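Local coordinates for mandelate racemase/muconate lactonizing enzyme-like protein (Rubrobacter xylanophilus DSM 9941, PDB 2QQ6) that binds magnesium and probably acts as a lyase of the mandelate racemase/muconate lactonizing group within the enolase superfamily, at residues B[120-132]-B[157-171]. Residues are numbered along the deposited sequence; the frame is centred on the assembly and turned at random.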
ATOM      1  N   ARG B 120      28.425  18.272   4.122  1.00 40.30           N
ATOM      2  CA  ARG B 120      27.764  18.808   5.310  1.00 42.06           C
ATOM      3  C   ARG B 120      26.554  19.693   5.012  1.00 41.79           C
ATOM      4  O   ARG B 120      25.660  19.822   5.847  1.00 40.39           O
ATOM      5  CB  ARG B 120      28.767  19.584   6.158  1.00 43.07           C
ATOM      6  CG  ARG B 120      28.458  19.524   7.653  1.00 46.87           C
ATOM      7  CD  ARG B 120      28.921  18.200   8.277  1.00 49.03           C
ATOM      8  NE  ARG B 120      29.966  18.427   9.279  1.00 51.47           N
ATOM      9  CZ  ARG B 120      30.776  17.474   9.750  1.00 54.21           C
ATOM     10  NH1 ARG B 120      30.664  16.222   9.303  1.00 55.05           N
ATOM     11  NH2 ARG B 120      31.704  17.765  10.667  1.00 54.35           N
ATOM     12  N   ARG B 121      26.524  20.313   3.836  1.00 42.40           N
ATOM     13  CA  ARG B 121      25.389  21.154   3.470  1.00 42.47           C
ATOM     14  C   ARG B 121      24.794  20.664   2.158  1.00 41.88           C
ATOM     15  O   ARG B 121      25.518  20.470   1.167  1.00 40.18           O
ATOM     16  CB  ARG B 121      25.801  22.617   3.346  1.00 43.23           C
ATOM     17  CG  ARG B 121      26.549  22.982   2.087  1.00 46.08           C
ATOM     18  CD  ARG B 121      26.760  24.492   2.064  1.00 48.82           C
ATOM     19  NE  ARG B 121      26.814  25.042   0.713  1.00 50.43           N
ATOM     20  CZ  ARG B 121      26.469  26.291   0.419  1.00 51.05           C
ATOM     21  NH1 ARG B 121      26.051  27.099   1.382  1.00 50.96           N
ATOM     22  NH2 ARG B 121      26.530  26.731  -0.833  1.00 51.98           N
ATOM     23  N   VAL B 122      23.470  20.474   2.169  1.00 41.31           N
ATOM     24  CA  VAL B 122      22.737  19.963   1.017  1.00 39.75           C
ATOM     25  C   VAL B 122      21.891  20.972   0.242  1.00 38.53           C
ATOM     26  O   VAL B 122      21.131  21.768   0.799  1.00 36.91           O
ATOM     27  CB  VAL B 122      21.842  18.757   1.424  1.00 40.06           C
ATOM     28  CG1 VAL B 122      22.450  18.055   2.630  1.00 40.04           C
ATOM     29  CG2 VAL B 122      20.400  19.202   1.694  1.00 40.77           C
ATOM     30  N   ARG B 123      22.030  20.891  -1.072  1.00 38.52           N
ATOM     31  CA  ARG B 123      21.333  21.759  -2.000  1.00 38.25           C
ATOM     32  C   ARG B 123      19.890  21.331  -2.250  1.00 36.95           C
ATOM     33  O   ARG B 123      19.582  20.141  -2.362  1.00 35.24           O
ATOM     34  CB  ARG B 123      22.121  21.784  -3.300  1.00 38.83           C
ATOM     35  CG  ARG B 123      21.471  22.484  -4.431  1.00 40.38           C
ATOM     36  CD  ARG B 123      22.240  22.135  -5.666  1.00 43.84           C
ATOM     37  NE  ARG B 123      21.593  22.631  -6.866  1.00 47.35           N
ATOM     38  CZ  ARG B 123      21.931  22.255  -8.091  1.00 48.49           C
ATOM     39  NH1 ARG B 123      22.910  21.375  -8.263  1.00 47.42           N
ATOM     40  NH2 ARG B 123      21.294  22.762  -9.139  1.00 49.96           N
ATOM     41  N   LEU B 124      19.014  22.322  -2.347  1.00 36.08           N
ATOM     42  CA  LEU B 124      17.593  22.083  -2.576  1.00 35.36           C
ATOM     43  C   LEU B 124      17.160  22.563  -3.946  1.00 35.37           C
ATOM     44  O   LEU B 124      17.948  23.161  -4.683  1.00 35.63           O
ATOM     45  CB  LEU B 124      16.764  22.842  -1.549  1.00 32.75           C
ATOM     46  CG  LEU B 124      17.050  22.592  -0.083  1.00 31.14           C
ATOM     47  CD1 LEU B 124      16.439  23.715   0.713  1.00 30.05           C
ATOM     48  CD2 LEU B 124      16.503  21.243   0.336  1.00 29.85           C
ATOM     49  N   TYR B 125      15.899  22.276  -4.272  1.00 36.40           N
ATOM     50  CA  TYR B 125      15.271  22.729  -5.514  1.00 37.94           C
ATOM     51  C   TYR B 125      13.874  23.227  -5.122  1.00 39.40           C
ATOM     52  O   TYR B 125      13.241  22.689  -4.196  1.00 38.60           O
ATOM     53  CB  TYR B 125      15.248  21.623  -6.600  1.00 35.93           C
ATOM     54  CG  TYR B 125      14.214  20.510  -6.516  1.00 35.06           C
ATOM     55  CD1 TYR B 125      12.892  20.729  -6.898  1.00 33.67           C
ATOM     56  CD2 TYR B 125      14.588  19.200  -6.173  1.00 33.81           C
ATOM     57  CE1 TYR B 125      11.969  19.683  -6.957  1.00 31.27           C
ATOM     58  CE2 TYR B 125      13.668  18.147  -6.231  1.00 31.34           C
ATOM     59  CZ  TYR B 125      12.362  18.399  -6.632  1.00 31.36           C
ATOM     60  OH  TYR B 125      11.446  17.374  -6.748  1.00 31.09           O
ATOM     61  N   ALA B 126      13.418  24.286  -5.784  1.00 40.84           N
ATOM     62  CA  ALA B 126      12.124  24.870  -5.454  1.00 42.16           C
ATOM     63  C   ALA B 126      10.993  24.523  -6.417  1.00 43.36           C
ATOM     64  O   ALA B 126      11.075  24.765  -7.626  1.00 44.25           O
ATOM     65  CB  ALA B 126      12.262  26.385  -5.328  1.00 40.71           C
ATOM     66  N   ASP B 127       9.939  23.933  -5.864  1.00 44.05           N
ATOM     67  CA  ASP B 127       8.773  23.575  -6.653  1.00 44.96           C
ATOM     68  C   ASP B 127       8.003  24.885  -6.849  1.00 43.31           C
ATOM     69  O   ASP B 127       7.620  25.539  -5.878  1.00 43.53           O
ATOM     70  CB  ASP B 127       7.931  22.542  -5.892  1.00 46.31           C
ATOM     71  CG  ASP B 127       6.816  21.958  -6.741  1.00 49.31           C
ATOM     72  OD1 ASP B 127       5.841  22.683  -7.046  1.00 49.54           O
ATOM     73  OD2 ASP B 127       6.924  20.766  -7.110  1.00 51.67           O
ATOM     74  N   CYS B 128       7.795  25.280  -8.096  1.00 41.01           N
ATOM     75  CA  CYS B 128       7.093  26.523  -8.362  1.00 40.09           C
ATOM     76  C   CYS B 128       5.649  26.280  -8.715  1.00 40.79           C
ATOM     77  O   CYS B 128       5.148  26.843  -9.674  1.00 40.79           O
ATOM     78  CB  CYS B 128       7.761  27.278  -9.504  1.00 38.80           C
ATOM     79  SG  CYS B 128       9.474  27.705  -9.200  1.00 39.51           S
ATOM     80  N   ASN B 129       4.982  25.437  -7.940  1.00 43.21           N
ATOM     81  CA  ASN B 129       3.575  25.125  -8.174  1.00 45.38           C
ATOM     82  C   ASN B 129       2.931  24.760  -6.838  1.00 46.88           C
ATOM     83  O   ASN B 129       1.805  24.254  -6.790  1.00 46.46           O
ATOM     84  CB  ASN B 129       3.462  23.951  -9.153  1.00 45.70           C
ATOM     85  CG  ASN B 129       2.684  24.308 -10.406  1.00 45.95           C
ATOM     86  OD1 ASN B 129       1.487  24.598 -10.343  1.00 46.89           O
ATOM     87  ND2 ASN B 129       3.362  24.295 -11.554  1.00 45.97           N
ATOM     88  N   ALA B 130       3.660  25.055  -5.765  1.00 48.75           N
ATOM     89  CA  ALA B 130       3.269  24.757  -4.393  1.00 50.35           C
ATOM     90  C   ALA B 130       1.837  25.079  -3.926  1.00 50.56           C
ATOM     91  O   ALA B 130       1.222  24.274  -3.223  1.00 50.95           O
ATOM     92  CB  ALA B 130       4.283  25.401  -3.441  1.00 51.38           C
ATOM     93  N   GLY B 131       1.301  26.233  -4.303  1.00 51.03           N
ATOM     94  CA  GLY B 131      -0.040  26.580  -3.850  1.00 53.43           C
ATOM     95  C   GLY B 131      -1.230  26.071  -4.658  1.00 54.57           C
ATOM     96  O   GLY B 131      -2.369  26.107  -4.170  1.00 54.51           O
ATOM     97  N   THR B 132      -0.970  25.605  -5.883  1.00 57.46           N
ATOM     98  CA  THR B 132      -1.992  25.094  -6.810  1.00 59.11           C
ATOM     99  C   THR B 132      -2.562  23.749  -6.386  1.00 57.80           C
ATOM    100  O   THR B 132      -3.554  23.267  -6.950  1.00 57.71           O
ATOM    101  CB  THR B 132      -1.404  24.870  -8.217  1.00 60.72           C
ATOM    102  OG1 THR B 132      -0.294  25.760  -8.438  1.00 62.32           O
ATOM    103  CG2 THR B 132      -2.498  25.079  -9.290  1.00 62.27           C
ATOM    104  N   ALA B 157       9.225  31.697 -10.658  1.00 41.01           N
ATOM    105  CA  ALA B 157      10.534  31.209 -11.085  1.00 42.15           C
ATOM    106  C   ALA B 157      11.614  32.172 -10.599  1.00 43.80           C
ATOM    107  O   ALA B 157      12.557  31.772  -9.919  1.00 44.27           O
ATOM    108  CB  ALA B 157      10.583  31.101 -12.589  1.00 40.71           C
ATOM    109  N   ARG B 158      11.455  33.445 -10.945  1.00 46.04           N
ATOM    110  CA  ARG B 158      12.395  34.496 -10.550  1.00 46.88           C
ATOM    111  C   ARG B 158      12.421  34.713  -9.048  1.00 46.32           C
ATOM    112  O   ARG B 158      13.464  35.032  -8.475  1.00 45.95           O
ATOM    113  CB  ARG B 158      12.026  35.801 -11.248  1.00 47.15           C
ATOM    114  CG  ARG B 158      12.302  35.723 -12.711  1.00 49.69           C
ATOM    115  CD  ARG B 158      11.850  36.936 -13.446  1.00 51.41           C
ATOM    116  NE  ARG B 158      12.516  36.981 -14.738  1.00 53.67           N
ATOM    117  CZ  ARG B 158      12.117  37.733 -15.750  1.00 54.58           C
ATOM    118  NH1 ARG B 158      11.043  38.501 -15.607  1.00 55.24           N
ATOM    119  NH2 ARG B 158      12.794  37.720 -16.895  1.00 54.26           N
ATOM    120  N   GLU B 159      11.265  34.546  -8.422  1.00 46.15           N
ATOM    121  CA  GLU B 159      11.153  34.707  -6.990  1.00 47.57           C
ATOM    122  C   GLU B 159      12.068  33.682  -6.325  1.00 47.60           C
ATOM    123  O   GLU B 159      12.733  33.976  -5.329  1.00 46.61           O
ATOM    124  CB  GLU B 159       9.687  34.521  -6.567  1.00 49.92           C
ATOM    125  CG  GLU B 159       9.465  34.086  -5.116  1.00 54.85           C
ATOM    126  CD  GLU B 159       9.986  35.079  -4.082  1.00 57.64           C
ATOM    127  OE1 GLU B 159       9.983  34.726  -2.877  1.00 57.74           O
ATOM    128  OE2 GLU B 159      10.393  36.203  -4.463  1.00 59.97           O
ATOM    129  N   ALA B 160      12.119  32.484  -6.904  1.00 48.30           N
ATOM    130  CA  ALA B 160      12.948  31.394  -6.384  1.00 48.80           C
ATOM    131  C   ALA B 160      14.443  31.657  -6.579  1.00 48.92           C
ATOM    132  O   ALA B 160      15.258  31.399  -5.694  1.00 48.12           O
ATOM    133  CB  ALA B 160      12.558  30.088  -7.062  1.00 48.10           C
ATOM    134  N   VAL B 161      14.796  32.157  -7.754  1.00 49.98           N
ATOM    135  CA  VAL B 161      16.183  32.456  -8.061  1.00 51.28           C
ATOM    136  C   VAL B 161      16.648  33.529  -7.082  1.00 52.62           C
ATOM    137  O   VAL B 161      17.737  33.439  -6.510  1.00 53.04           O
ATOM    138  CB  VAL B 161      16.323  32.959  -9.512  1.00 50.87           C
ATOM    139  CG1 VAL B 161      17.787  32.923  -9.937  1.00 50.20           C
ATOM    140  CG2 VAL B 161      15.473  32.102 -10.441  1.00 49.50           C
ATOM    141  N   GLU B 162      15.809  34.540  -6.890  1.00 53.43           N
ATOM    142  CA  GLU B 162      16.114  35.615  -5.960  1.00 54.65           C
ATOM    143  C   GLU B 162      16.285  35.031  -4.569  1.00 54.43           C
ATOM    144  O   GLU B 162      17.230  35.358  -3.855  1.00 54.24           O
ATOM    145  CB  GLU B 162      14.975  36.620  -5.932  1.00 55.97           C
ATOM    146  CG  GLU B 162      15.158  37.795  -6.850  1.00 59.21           C
ATOM    147  CD  GLU B 162      13.920  38.668  -6.894  1.00 61.98           C
ATOM    148  OE1 GLU B 162      13.322  38.912  -5.817  1.00 63.59           O
ATOM    149  OE2 GLU B 162      13.545  39.111  -8.003  1.00 62.91           O
ATOM    150  N   ARG B 163      15.342  34.170  -4.195  1.00 54.81           N
ATOM    151  CA  ARG B 163      15.341  33.505  -2.899  1.00 54.55           C
ATOM    152  C   ARG B 163      16.636  32.745  -2.648  1.00 54.11           C
ATOM    153  O   ARG B 163      16.915  32.349  -1.512  1.00 54.64           O
ATOM    154  CB  ARG B 163      14.170  32.539  -2.821  1.00 55.89           C
ATOM    155  CG  ARG B 163      12.866  33.164  -2.386  1.00 58.43           C
ATOM    156  CD  ARG B 163      12.677  32.974  -0.894  1.00 60.67           C
ATOM    157  NE  ARG B 163      11.287  32.678  -0.562  1.00 62.87           N
ATOM    158  CZ  ARG B 163      10.911  32.055   0.551  1.00 65.29           C
ATOM    159  NH1 ARG B 163      11.832  31.665   1.431  1.00 65.71           N
ATOM    160  NH2 ARG B 163       9.622  31.814   0.788  1.00 65.74           N
ATOM    161  N   GLY B 164      17.409  32.522  -3.712  1.00 52.75           N
ATOM    162  CA  GLY B 164      18.677  31.826  -3.577  1.00 50.70           C
ATOM    163  C   GLY B 164      18.734  30.437  -4.168  1.00 49.04           C
ATOM    164  O   GLY B 164      19.660  29.681  -3.886  1.00 48.43           O
ATOM    165  N   PHE B 165      17.749  30.097  -4.989  1.00 47.96           N
ATOM    166  CA  PHE B 165      17.716  28.778  -5.609  1.00 47.04           C
ATOM    167  C   PHE B 165      18.214  28.787  -7.050  1.00 46.38           C
ATOM    168  O   PHE B 165      18.121  29.796  -7.746  1.00 46.31           O
ATOM    169  CB  PHE B 165      16.300  28.214  -5.576  1.00 46.99           C
ATOM    170  CG  PHE B 165      15.787  27.947  -4.196  1.00 48.97           C
ATOM    171  CD1 PHE B 165      15.379  28.990  -3.379  1.00 49.95           C
ATOM    172  CD2 PHE B 165      15.684  26.643  -3.721  1.00 49.60           C
ATOM    173  CE1 PHE B 165      14.868  28.737  -2.107  1.00 51.06           C
ATOM    174  CE2 PHE B 165      15.177  26.378  -2.449  1.00 49.83           C
ATOM    175  CZ  PHE B 165      14.767  27.425  -1.643  1.00 50.33           C
ATOM    176  N   ASP B 166      18.743  27.657  -7.495  1.00 44.85           N
ATOM    177  CA  ASP B 166      19.242  27.541  -8.855  1.00 44.72           C
ATOM    178  C   ASP B 166      18.735  26.226  -9.458  1.00 42.11           C
ATOM    179  O   ASP B 166      19.325  25.666 -10.382  1.00 39.78           O
ATOM    180  CB  ASP B 166      20.762  27.588  -8.841  1.00 47.24           C
ATOM    181  CG  ASP B 166      21.362  26.406  -8.120  1.00 51.67           C
ATOM    182  OD1 ASP B 166      20.785  25.978  -7.081  1.00 54.65           O
ATOM    183  OD2 ASP B 166      22.412  25.903  -8.582  1.00 54.34           O
ATOM    184  N   ALA B 167      17.621  25.756  -8.904  1.00 40.28           N
ATOM    185  CA  ALA B 167      16.953  24.537  -9.330  1.00 38.90           C
ATOM    186  C   ALA B 167      15.443  24.749  -9.140  1.00 39.53           C
ATOM    187  O   ALA B 167      14.950  24.892  -8.020  1.00 38.52           O
ATOM    188  CB  ALA B 167      17.436  23.364  -8.507  1.00 36.16           C
ATOM    189  N   ILE B 168      14.717  24.761 -10.250  1.00 40.92           N
ATOM    190  CA  ILE B 168      13.281  24.989 -10.240  1.00 43.06           C
ATOM    191  C   ILE B 168      12.465  23.796 -10.726  1.00 42.51           C
ATOM    192  O   ILE B 168      12.902  23.087 -11.625  1.00 42.73           O
ATOM    193  CB  ILE B 168      12.972  26.217 -11.131  1.00 45.33           C
ATOM    194  CG1 ILE B 168      13.010  27.486 -10.287  1.00 48.02           C
ATOM    195  CG2 ILE B 168      11.632  26.066 -11.821  1.00 48.36           C
ATOM    196  CD1 ILE B 168      14.288  27.658  -9.499  1.00 51.14           C
ATOM    197  N   LYS B 169      11.285  23.581 -10.142  1.00 42.27           N
ATOM    198  CA  LYS B 169      10.401  22.493 -10.577  1.00 43.68           C
ATOM    199  C   LYS B 169       9.049  23.055 -11.027  1.00 43.37           C
ATOM    200  O   LYS B 169       8.477  23.915 -10.363  1.00 41.41           O
ATOM    201  CB  LYS B 169      10.173  21.475  -9.462  1.00 45.91           C
ATOM    202  CG  LYS B 169       9.286  20.284  -9.868  1.00 47.41           C
ATOM    203  CD  LYS B 169       9.030  19.377  -8.661  1.00 50.64           C
ATOM    204  CE  LYS B 169       8.498  17.996  -9.054  1.00 51.13           C
ATOM    205  NZ  LYS B 169       8.561  17.017  -7.921  1.00 47.30           N
ATOM    206  N   LEU B 170       8.536  22.537 -12.142  1.00 44.77           N
ATOM    207  CA  LEU B 170       7.271  23.006 -12.713  1.00 45.60           C
ATOM    208  C   LEU B 170       6.306  21.945 -13.239  1.00 44.86           C
ATOM    209  O   LEU B 170       6.727  20.894 -13.730  1.00 43.61           O
ATOM    210  CB  LEU B 170       7.577  23.976 -13.847  1.00 46.92           C
ATOM    211  CG  LEU B 170       7.270  25.417 -13.482  1.00 48.63           C
ATOM    212  CD1 LEU B 170       8.107  26.346 -14.332  1.00 48.87           C
ATOM    213  CD2 LEU B 170       5.765  25.664 -13.649  1.00 49.50           C
ATOM    214  N   ASP B 171       5.009  22.247 -13.150  1.00 43.83           N
ATOM    215  CA  ASP B 171       3.962  21.342 -13.624  1.00 44.20           C
ATOM    216  C   ASP B 171       3.511  21.709 -15.018  1.00 42.40           C
ATOM    217  O   ASP B 171       3.672  22.848 -15.437  1.00 43.56           O
ATOM    218  CB  ASP B 171       2.730  21.388 -12.727  1.00 47.12           C
ATOM    219  CG  ASP B 171       3.008  20.908 -11.328  1.00 49.57           C
ATOM    220  OD1 ASP B 171       3.938  20.088 -11.152  1.00 51.81           O
ATOM    221  OD2 ASP B 171       2.278  21.333 -10.406  1.00 50.31           O
TER
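K169 NZ is gripped by Y125 OH, to which it donates a hydrogen bond of 3.1 Å, and by the carboxylate of E242, a magnesium ligand, in a salt bridge; E343 adds a long, weak ion pair. The lysine reaches this point fully stretched, CG anti to the backbone N (chi1 -178°), and its aliphatic run passes the edge of the Y125 ring, with K169 CD 3.4 Å from Y125 CE1. D127 slants across the same methylenes, its OD2 against K169 CD and 4.2 Å from K169 NZ, close enough for attraction but beyond a salt bridge. Beneath these side chains, strands 121-127 and 167-171 run parallel: A126 N donates to A167 O, A126 O accepts from K169 N, and C128 N reaches K169 O at 2.7 Å in a nearly straight bond (169°). A126 and I168 point to the other face of the sheet, towards helix 149-162. There A126 CB sits over one face of the F165 ring, a CH-pi contact 4.1 Å from the centroid, and also meets A160, while C128 SG rests on I168 CG1 at 3.7 Å. G164, with positive phi, leaves the helix in what is probably a Schellman motif, F165 N bonding back to A160 O, and the chain enters the second strand, completing a beta-alpha-beta unit of the barrel domain. Nearer the start of the first strand, R123 NH2 forms a loose salt bridge with D166 OD2, 3.4 Å away over a guanidinium face, and a second one with E212. A methionine in place of K169 would probably leave Y125 OH without this donor and E242 without this salt bridge, though still on the metal. The contact thus pairs an apolar helix-facing side with a polar side beside the magnesium, where tyrosine hydroxyl and metal-binding carboxylate share the lysine amine.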